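Local coordinates for peptide ABC transporter, peptide-binding protein (Enterococcus faecalis, PDB 3O6P) that probably binds peptides for an ABC importer, this chain being a piece from the C-terminal half of a family 5 solute-binding protein, at residues S165-Y177 with A185-A197. Numbering follows the deposited sequence.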
loop_
_atom_site.group_PDB
_atom_site.type_symbol
_atom_site.label_atom_id
_atom_site.label_comp_id
_atom_site.label_asym_id
_atom_site.label_seq_id
_atom_site.Cartn_x
_atom_site.Cartn_y
_atom_site.Cartn_z
ATOM N N SER A 165 4.280 -11.413 -8.941
ATOM C CA SER A 165 5.596 -10.948 -8.515
ATOM C C SER A 165 5.906 -9.554 -9.064
ATOM O O SER A 165 6.726 -8.856 -8.485
ATOM C CB SER A 165 6.691 -11.917 -8.957
ATOM O OG SER A 165 6.801 -11.928 -10.364
ATOM N N SER A 166 5.271 -9.167 -10.172
ATOM C CA SER A 166 5.462 -7.829 -10.738
ATOM C C SER A 166 5.159 -6.779 -9.673
ATOM O O SER A 166 5.841 -5.762 -9.588
ATOM C CB SER A 166 4.556 -7.627 -11.941
ATOM O OG SER A 166 4.754 -6.361 -12.529
ATOM N N PHE A 167 4.133 -7.033 -8.865
ATOM C CA PHE A 167 3.770 -6.119 -7.778
ATOM C C PHE A 167 4.561 -6.378 -6.507
ATOM O O PHE A 167 5.028 -5.440 -5.849
ATOM C CB PHE A 167 2.278 -6.249 -7.478
ATOM C CG PHE A 167 1.416 -5.713 -8.579
ATOM C CD1 PHE A 167 0.893 -4.412 -8.501
ATOM C CD2 PHE A 167 1.156 -6.491 -9.725
ATOM C CE1 PHE A 167 0.131 -3.903 -9.532
ATOM C CE2 PHE A 167 0.366 -5.993 -10.751
ATOM C CZ PHE A 167 -0.136 -4.679 -10.660
ATOM N N LEU A 168 4.698 -7.656 -6.157
ATOM C CA LEU A 168 5.283 -8.008 -4.878
ATOM C C LEU A 168 6.781 -7.658 -4.829
ATOM O O LEU A 168 7.269 -7.190 -3.801
ATOM C CB LEU A 168 5.049 -9.483 -4.562
ATOM C CG LEU A 168 3.571 -9.883 -4.482
ATOM C CD1 LEU A 168 3.451 -11.413 -4.581
ATOM C CD2 LEU A 168 2.936 -9.378 -3.157
ATOM N N ASP A 169 7.480 -7.827 -5.948
ATOM C CA ASP A 169 8.917 -7.542 -5.981
ATOM C C ASP A 169 9.252 -6.092 -5.590
ATOM O O ASP A 169 10.337 -5.816 -5.080
ATOM C CB ASP A 169 9.521 -7.816 -7.372
ATOM C CG ASP A 169 9.659 -9.304 -7.688
ATOM O OD1 ASP A 169 9.532 -10.153 -6.759
ATOM O OD2 ASP A 169 9.914 -9.615 -8.888
ATOM N N LEU A 170 8.316 -5.175 -5.829
ATOM C CA LEU A 170 8.544 -3.769 -5.583
ATOM C C LEU A 170 8.870 -3.494 -4.138
ATOM O O LEU A 170 9.513 -2.472 -3.863
ATOM C CB LEU A 170 7.294 -2.951 -5.950
ATOM C CG LEU A 170 6.748 -3.132 -7.377
ATOM C CD1 LEU A 170 5.426 -2.349 -7.512
ATOM C CD2 LEU A 170 7.739 -2.692 -8.454
ATOM N N PHE A 171 8.433 -4.384 -3.230
ATOM C CA PHE A 171 8.490 -4.073 -1.798
ATOM C C PHE A 171 9.516 -4.892 -1.044
ATOM O O PHE A 171 9.574 -4.869 0.182
ATOM C CB PHE A 171 7.093 -4.074 -1.162
ATOM C CG PHE A 171 6.208 -3.042 -1.767
ATOM C CD1 PHE A 171 6.395 -1.691 -1.459
ATOM C CD2 PHE A 171 5.279 -3.394 -2.743
ATOM C CE1 PHE A 171 5.627 -0.707 -2.073
ATOM C CE2 PHE A 171 4.511 -2.422 -3.382
ATOM C CZ PHE A 171 4.670 -1.069 -3.041
ATOM N N ALA A 172 10.308 -5.639 -1.799
ATOM C CA ALA A 172 11.517 -6.229 -1.242
ATOM C C ALA A 172 12.329 -5.076 -0.646
ATOM O O ALA A 172 12.355 -3.968 -1.211
ATOM C CB ALA A 172 12.325 -6.931 -2.336
ATOM N N SER A 173 13.009 -5.338 0.466
ATOM C CA SER A 173 13.690 -4.272 1.207
ATOM C C SER A 173 14.748 -3.564 0.378
ATOM O O SER A 173 15.038 -2.399 0.622
ATOM C CB SER A 173 14.340 -4.827 2.486
ATOM O OG SER A 173 15.369 -5.737 2.137
ATOM N N ASP A 174 15.331 -4.287 -0.586
ATOM C CA ASP A 174 16.407 -3.770 -1.427
ATOM C C ASP A 174 15.972 -3.372 -2.849
ATOM O O ASP A 174 16.822 -3.141 -3.726
ATOM C CB ASP A 174 17.558 -4.780 -1.483
ATOM C CG ASP A 174 17.125 -6.180 -1.944
ATOM O OD1 ASP A 174 18.022 -7.060 -2.007
ATOM O OD2 ASP A 174 15.918 -6.424 -2.205
ATOM N N ASN A 175 14.662 -3.262 -3.082
ATOM C CA ASN A 175 14.183 -2.885 -4.422
ATOM C C ASN A 175 14.122 -1.360 -4.541
ATOM O O ASN A 175 13.632 -0.673 -3.635
ATOM C CB ASN A 175 12.816 -3.552 -4.724
ATOM C CG ASN A 175 12.405 -3.442 -6.189
ATOM O OD1 ASN A 175 12.016 -2.380 -6.660
ATOM N ND2 ASN A 175 12.520 -4.543 -6.920
ATOM N N SER A 176 14.617 -0.824 -5.660
ATOM C CA SER A 176 14.592 0.619 -5.858
ATOM C C SER A 176 13.178 1.207 -5.928
ATOM O O SER A 176 13.010 2.383 -5.624
ATOM C CB SER A 176 15.392 1.023 -7.096
ATOM O OG SER A 176 14.821 0.452 -8.264
ATOM N N TYR A 177 12.173 0.408 -6.299
ATOM C CA TYR A 177 10.793 0.905 -6.328
ATOM C C TYR A 177 10.128 0.954 -4.962
ATOM O O TYR A 177 8.979 1.404 -4.849
ATOM C CB TYR A 177 9.936 0.062 -7.261
ATOM C CG TYR A 177 10.310 0.206 -8.703
ATOM C CD1 TYR A 177 9.831 1.273 -9.465
ATOM C CD2 TYR A 177 11.152 -0.722 -9.318
ATOM C CE1 TYR A 177 10.194 1.409 -10.812
ATOM C CE2 TYR A 177 11.511 -0.594 -10.656
ATOM C CZ TYR A 177 11.031 0.464 -11.396
ATOM O OH TYR A 177 11.404 0.568 -12.715
ATOM N N ALA A 185 11.466 -8.857 7.052
ATOM C CA ALA A 185 12.311 -10.023 6.762
ATOM C C ALA A 185 11.537 -11.215 6.175
ATOM O O ALA A 185 12.045 -11.902 5.264
ATOM C CB ALA A 185 13.119 -10.434 8.000
ATOM N N GLU A 186 10.333 -11.475 6.671
ATOM C CA GLU A 186 9.525 -12.562 6.107
ATOM C C GLU A 186 9.023 -12.236 4.717
ATOM O O GLU A 186 9.006 -13.105 3.834
ATOM C CB GLU A 186 8.376 -12.938 7.036
ATOM C CG GLU A 186 8.851 -13.850 8.138
ATOM C CD GLU A 186 9.565 -15.061 7.581
ATOM O OE1 GLU A 186 10.790 -15.196 7.802
ATOM O OE2 GLU A 186 8.910 -15.874 6.910
ATOM N N PHE A 187 8.640 -10.979 4.503
ATOM C CA PHE A 187 8.251 -10.581 3.159
ATOM C C PHE A 187 9.401 -10.838 2.183
ATOM O O PHE A 187 9.199 -11.491 1.121
ATOM C CB PHE A 187 7.820 -9.125 3.090
ATOM C CG PHE A 187 7.323 -8.728 1.723
ATOM C CD1 PHE A 187 5.988 -8.985 1.348
ATOM C CD2 PHE A 187 8.184 -8.119 0.804
ATOM C CE1 PHE A 187 5.510 -8.632 0.110
ATOM C CE2 PHE A 187 7.720 -7.760 -0.472
ATOM C CZ PHE A 187 6.382 -8.022 -0.830
ATOM N N ASP A 188 10.604 -10.368 2.551
ATOM C CA ASP A 188 11.775 -10.574 1.692
ATOM C C ASP A 188 11.978 -12.066 1.408
ATOM O O ASP A 188 12.257 -12.467 0.253
ATOM C CB ASP A 188 13.055 -10.051 2.353
ATOM C CG ASP A 188 13.295 -8.559 2.128
ATOM O OD1 ASP A 188 12.399 -7.820 1.654
ATOM O OD2 ASP A 188 14.414 -8.129 2.464
ATOM N N LYS A 189 11.850 -12.881 2.456
ATOM C CA LYS A 189 12.046 -14.319 2.349
ATOM C C LYS A 189 11.113 -14.889 1.294
ATOM O O LYS A 189 11.548 -15.598 0.401
ATOM C CB LYS A 189 11.802 -15.014 3.699
ATOM C CG LYS A 189 12.139 -16.512 3.697
ATOM C CD LYS A 189 11.630 -17.190 4.940
ATOM C CE LYS A 189 10.165 -17.570 4.775
ATOM N NZ LYS A 189 9.654 -18.293 5.968
ATOM N N PHE A 190 9.829 -14.566 1.392
ATOM C CA PHE A 190 8.843 -15.118 0.463
ATOM C C PHE A 190 9.045 -14.605 -0.977
ATOM O O PHE A 190 9.028 -15.406 -1.933
ATOM C CB PHE A 190 7.415 -14.803 0.949
ATOM C CG PHE A 190 7.017 -15.507 2.230
ATOM C CD1 PHE A 190 7.116 -16.892 2.361
ATOM C CD2 PHE A 190 6.453 -14.770 3.283
ATOM C CE1 PHE A 190 6.693 -17.534 3.568
ATOM C CE2 PHE A 190 6.034 -15.391 4.480
ATOM C CZ PHE A 190 6.163 -16.778 4.618
ATOM N N VAL A 191 9.228 -13.292 -1.122
ATOM C CA VAL A 191 9.233 -12.713 -2.458
ATOM C C VAL A 191 10.482 -13.101 -3.234
ATOM O O VAL A 191 10.428 -13.282 -4.452
ATOM C CB VAL A 191 8.951 -11.174 -2.462
ATOM C CG1 VAL A 191 10.109 -10.381 -1.870
ATOM C CG2 VAL A 191 8.659 -10.711 -3.866
ATOM N N LYS A 192 11.597 -13.255 -2.526
ATOM C CA LYS A 192 12.834 -13.705 -3.145
ATOM C C LYS A 192 12.750 -15.184 -3.501
ATOM O O LYS A 192 13.153 -15.582 -4.591
ATOM C CB LYS A 192 14.016 -13.456 -2.209
ATOM C CG LYS A 192 14.268 -11.989 -1.909
ATOM C CD LYS A 192 15.322 -11.400 -2.819
ATOM C CE LYS A 192 15.640 -9.942 -2.441
ATOM N NZ LYS A 192 16.696 -9.779 -1.388
ATOM N N ALA A 193 12.215 -15.994 -2.587
ATOM C CA ALA A 193 12.039 -17.432 -2.848
ATOM C C ALA A 193 11.258 -17.652 -4.144
ATOM O O ALA A 193 11.567 -18.576 -4.904
ATOM C CB ALA A 193 11.354 -18.150 -1.671
ATOM N N ALA A 194 10.283 -16.783 -4.408
ATOM C CA ALA A 194 9.467 -16.836 -5.623
ATOM C C ALA A 194 10.226 -16.405 -6.877
ATOM O O ALA A 194 10.019 -16.962 -7.951
ATOM C CB ALA A 194 8.208 -15.981 -5.458
ATOM N N SER A 195 11.095 -15.404 -6.723
ATOM C CA SER A 195 11.703 -14.712 -7.853
ATOM C C SER A 195 13.011 -15.329 -8.204
ATOM O O SER A 195 13.592 -15.003 -9.240
ATOM C CB SER A 195 11.925 -13.229 -7.541
ATOM O OG SER A 195 12.938 -13.056 -6.552
ATOM N N SER A 196 13.488 -16.224 -7.346
ATOM C CA SER A 196 14.759 -16.859 -7.578
ATOM C C SER A 196 14.741 -17.649 -8.892
ATOM O O SER A 196 13.696 -18.135 -9.324
ATOM C CB SER A 196 15.106 -17.783 -6.417
ATOM O OG SER A 196 16.116 -18.698 -6.818
ATOM N N ALA A 197 15.899 -17.768 -9.530
ATOM C CA ALA A 197 16.056 -18.714 -10.649
ATOM C C ALA A 197 15.881 -20.185 -10.214
ATOM O O ALA A 197 15.654 -21.064 -11.050
ATOM C CB ALA A 197 17.387 -18.507 -11.335
HETATM O O HOH W 1 11.917 -10.337 -5.413
HETATM O O HOH W 2 8.821 -12.864 -6.471
HETATM O O HOH W 3 10.572 -5.967 2.870
#
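Ser173 is held by both carboxylate oxygens of Asp188. Its backbone N donates to Asp188 OD1 at 2.8 Å, with an N-H...O angle of 155°. Its OG donates to Asp188 OD2 at 2.6 Å, on the syn lone pair of that oxygen. The chi1 of 65° keeps Ser173 OG near its own backbone N, and both can reach the one carboxylate. These two bonds fix the rotation of the Asp188 group.

Beside this pair, Lys192 NZ forms a salt bridge with Asp174 OD1 at 3.1 Å. It is seen in one of two lysine conformers and is doubtful to that extent. The ammonium group sits on the syn side, 28° out of the carboxylate plane.

The apolar part is built around Phe187 and Val191. The Phe187 ring turns its edge to the backbone, with CZ 3.2 Å from Leu168 O in the ring plane. Phe171 CB packs against Phe187 CE2. In the modelled conformer of Val191, CG1 meets Ala172 CB, and CG2 lies 3.9 Å from Leu168 CB.

Two waters link Asp169 to helix 185-195. One donates to Asp169 OD1 and to Val191 O, at 2.6 Å from the latter. The other donates to Asp169 OD1 and is hydrogen-bonded to Ser195 OG.

Helix 202-218 packs on helix 185-195 through Ala194 and Met209, and Phe171 meets Tyr8 of strand 5-11 edge-to-face. The contact ties Leu168, the 3-10 segment 169-171 and the type I beta turn Ala172-Asn175 to helix 185-195. Its chemistry implies a buried apolar centre flanked by polar and water-bridged links.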